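Local coordinates for protein Fdc1 (Candida dubliniensis, PDB 4ZAD) that probably catalyses the reversible decarboxylation of ferulic, p-coumaric and cinnamic acids to vinyl aromatics, using prenylated FMN and manganese, at residues I23-E28 against P50-L55. Numbering follows the deposited sequence.
Sequences IEIDTE and PLFNNL
The parallel strand pair of a beta-alpha-beta unit brings Ile25 against Leu51 and Phe52, with strand 22-25 outermost, within the chain, in a four-stranded mixed sheet and strand 49-52 next to it. Leu51 is held on both its polar backbone atoms: its N gives a hydrogen bond to Ile23 O (3.0 Å), and its O takes one from Ile25 N (2.8 Å), the straighter of the two at 172°. Asn53 N then donates to Ile25 O at 3.1 Å, carrying the pairing one residue past the end of strand 49-52. On the face that bears Ile25, Pro50 and Phe52, the CG1 branch of Ile25 runs out extended (chi2 170°), which brings CD1 over both neighbours, 3.9 Å from Pro50 CB and 3.8 Å from Phe52 CE2. Helix 34-45, the crossover of the unit in this N-terminal UbiD domain, covers Phe52 through Val35, Ile38 and Thr39, while Tyr511 of the second subunit packs on Ile25. Glu24 lies on the other face, its carboxylate alongside the CD2 branch of Leu51. Where the chains leave the sheet, a water bridges them, donating to Ile25 O (2.7 Å) and accepting from Asn54 N (2.8 Å); a weak third bond reaches Thr27 O. Asn54 CG stands anti to the backbone N (chi1 -172°), a turn that carries ND2 across to Asp26 O, 3.1 Å away, with the acceptor nearly in the amide plane. Beyond it, Glu28 CA makes a CA-H...O contact with Asn54 O, and Thr27 OG1 is hydrogen-bonded to Lys510 O of the second subunit.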
loop_
_atom_site.group_PDB
_atom_site.type_symbol
_atom_site.label_atom_id
_atom_site.label_comp_id
_atom_site.label_asym_id
_atom_site.label_seq_id
_atom_site.Cartn_x
_atom_site.Cartn_y
_atom_site.Cartn_z
ATOM N N ILE A 23 1.386 -29.543 4.798
ATOM C CA ILE A 23 0.594 -30.231 5.813
ATOM C C ILE A 23 -0.378 -31.184 5.145
ATOM O O ILE A 23 -1.233 -30.740 4.383
ATOM C CB ILE A 23 -0.181 -29.200 6.668
ATOM C CG1 ILE A 23 0.805 -28.429 7.575
ATOM C CG2 ILE A 23 -1.223 -29.857 7.522
ATOM C CD1 ILE A 23 1.775 -29.313 8.460
ATOM N N GLU A 24 -0.223 -32.484 5.383
ATOM C CA GLU A 24 -1.242 -33.439 4.964
ATOM C C GLU A 24 -2.420 -33.265 5.932
ATOM O O GLU A 24 -2.220 -33.183 7.140
ATOM C CB GLU A 24 -0.749 -34.911 4.963
ATOM C CG GLU A 24 0.650 -35.158 4.312
ATOM C CD GLU A 24 0.803 -36.511 3.585
ATOM O OE1 GLU A 24 -0.220 -37.163 3.280
ATOM O OE2 GLU A 24 1.954 -36.925 3.285
ATOM N N ILE A 25 -3.629 -33.138 5.394
ATOM C CA ILE A 25 -4.844 -33.143 6.197
ATOM C C ILE A 25 -5.607 -34.439 5.944
ATOM O O ILE A 25 -6.148 -34.666 4.844
ATOM C CB ILE A 25 -5.789 -32.006 5.847
ATOM C CG1 ILE A 25 -5.112 -30.658 6.025
ATOM C CG2 ILE A 25 -7.016 -32.065 6.720
ATOM C CD1 ILE A 25 -5.924 -29.511 5.454
ATOM N N ASP A 26 -5.654 -35.271 6.978
ATOM C CA ASP A 26 -6.425 -36.515 6.958
ATOM C C ASP A 26 -7.894 -36.371 7.425
ATOM O O ASP A 26 -8.664 -37.311 7.285
ATOM C CB ASP A 26 -5.706 -37.576 7.798
ATOM C CG ASP A 26 -4.317 -37.877 7.279
ATOM O OD1 ASP A 26 -3.953 -37.352 6.209
ATOM O OD2 ASP A 26 -3.589 -38.646 7.935
ATOM N N THR A 27 -8.279 -35.213 7.953
ATOM C CA THR A 27 -9.671 -34.972 8.389
ATOM C C THR A 27 -10.618 -34.693 7.222
ATOM O O THR A 27 -10.334 -33.866 6.342
ATOM C CB THR A 27 -9.748 -33.731 9.297
ATOM O OG1 THR A 27 -8.745 -33.840 10.301
ATOM C CG2 THR A 27 -11.121 -33.590 9.918
ATOM N N GLU A 28 -11.778 -35.320 7.227
ATOM C CA GLU A 28 -12.686 -35.100 6.119
ATOM C C GLU A 28 -12.995 -33.608 5.970
ATOM O O GLU A 28 -13.409 -32.939 6.923
ATOM C CB GLU A 28 -13.973 -35.902 6.251
ATOM C CG GLU A 28 -14.793 -35.841 4.970
ATOM C CD GLU A 28 -16.178 -36.464 5.119
ATOM O OE1 GLU A 28 -16.257 -37.715 5.062
ATOM O OE2 GLU A 28 -17.167 -35.684 5.268
ATOM N N PRO A 50 -1.690 -27.066 1.906
ATOM C CA PRO A 50 -2.442 -28.223 2.351
ATOM C C PRO A 50 -2.646 -29.283 1.267
ATOM O O PRO A 50 -3.189 -29.013 0.199
ATOM C CB PRO A 50 -3.784 -27.620 2.773
ATOM C CG PRO A 50 -3.959 -26.464 1.906
ATOM C CD PRO A 50 -2.584 -25.952 1.553
ATOM N N LEU A 51 -2.183 -30.482 1.555
ATOM C CA LEU A 51 -2.567 -31.648 0.825
ATOM C C LEU A 51 -3.828 -32.238 1.505
ATOM O O LEU A 51 -3.817 -32.598 2.690
ATOM C CB LEU A 51 -1.410 -32.626 0.816
ATOM C CG LEU A 51 -1.534 -33.886 -0.027
ATOM C CD1 LEU A 51 -2.019 -33.622 -1.441
ATOM C CD2 LEU A 51 -0.175 -34.612 -0.027
ATOM N N PHE A 52 -4.920 -32.300 0.755
ATOM C CA PHE A 52 -6.162 -32.836 1.250
ATOM C C PHE A 52 -6.249 -34.275 0.832
ATOM O O PHE A 52 -6.540 -34.551 -0.327
ATOM C CB PHE A 52 -7.333 -32.116 0.619
ATOM C CG PHE A 52 -7.451 -30.704 1.006
ATOM C CD1 PHE A 52 -6.851 -29.731 0.258
ATOM C CD2 PHE A 52 -8.182 -30.343 2.125
ATOM C CE1 PHE A 52 -6.969 -28.431 0.614
ATOM C CE2 PHE A 52 -8.310 -29.050 2.470
ATOM C CZ PHE A 52 -7.700 -28.087 1.715
ATOM N N ASN A 53 -5.999 -35.186 1.775
ATOM C CA ASN A 53 -6.079 -36.625 1.512
ATOM C C ASN A 53 -7.494 -37.208 1.677
ATOM O O ASN A 53 -7.794 -38.257 1.122
ATOM C CB ASN A 53 -5.133 -37.400 2.425
ATOM C CG ASN A 53 -3.659 -37.036 2.241
ATOM O OD1 ASN A 53 -2.888 -37.121 3.204
ATOM N ND2 ASN A 53 -3.252 -36.671 1.022
ATOM N N ASN A 54 -8.359 -36.551 2.445
ATOM C CA ASN A 54 -9.673 -37.126 2.779
ATOM C C ASN A 54 -10.763 -36.132 2.481
ATOM O O ASN A 54 -11.213 -35.428 3.354
ATOM C CB ASN A 54 -9.702 -37.555 4.263
ATOM C CG ASN A 54 -10.981 -38.355 4.663
ATOM O OD1 ASN A 54 -11.851 -38.680 3.840
ATOM N ND2 ASN A 54 -11.071 -38.669 5.951
ATOM N N LEU A 55 -11.149 -36.074 1.212
ATOM C CA LEU A 55 -12.224 -35.205 0.753
ATOM C C LEU A 55 -13.564 -35.938 0.911
ATOM O O LEU A 55 -13.590 -37.182 0.909
ATOM C CB LEU A 55 -11.979 -34.810 -0.706
ATOM C CG LEU A 55 -10.991 -33.663 -0.975
ATOM C CD1 LEU A 55 -10.803 -33.449 -2.479
ATOM C CD2 LEU A 55 -11.453 -32.369 -0.329
HETATM O O HOH W 1 -8.416 -33.991 3.633
#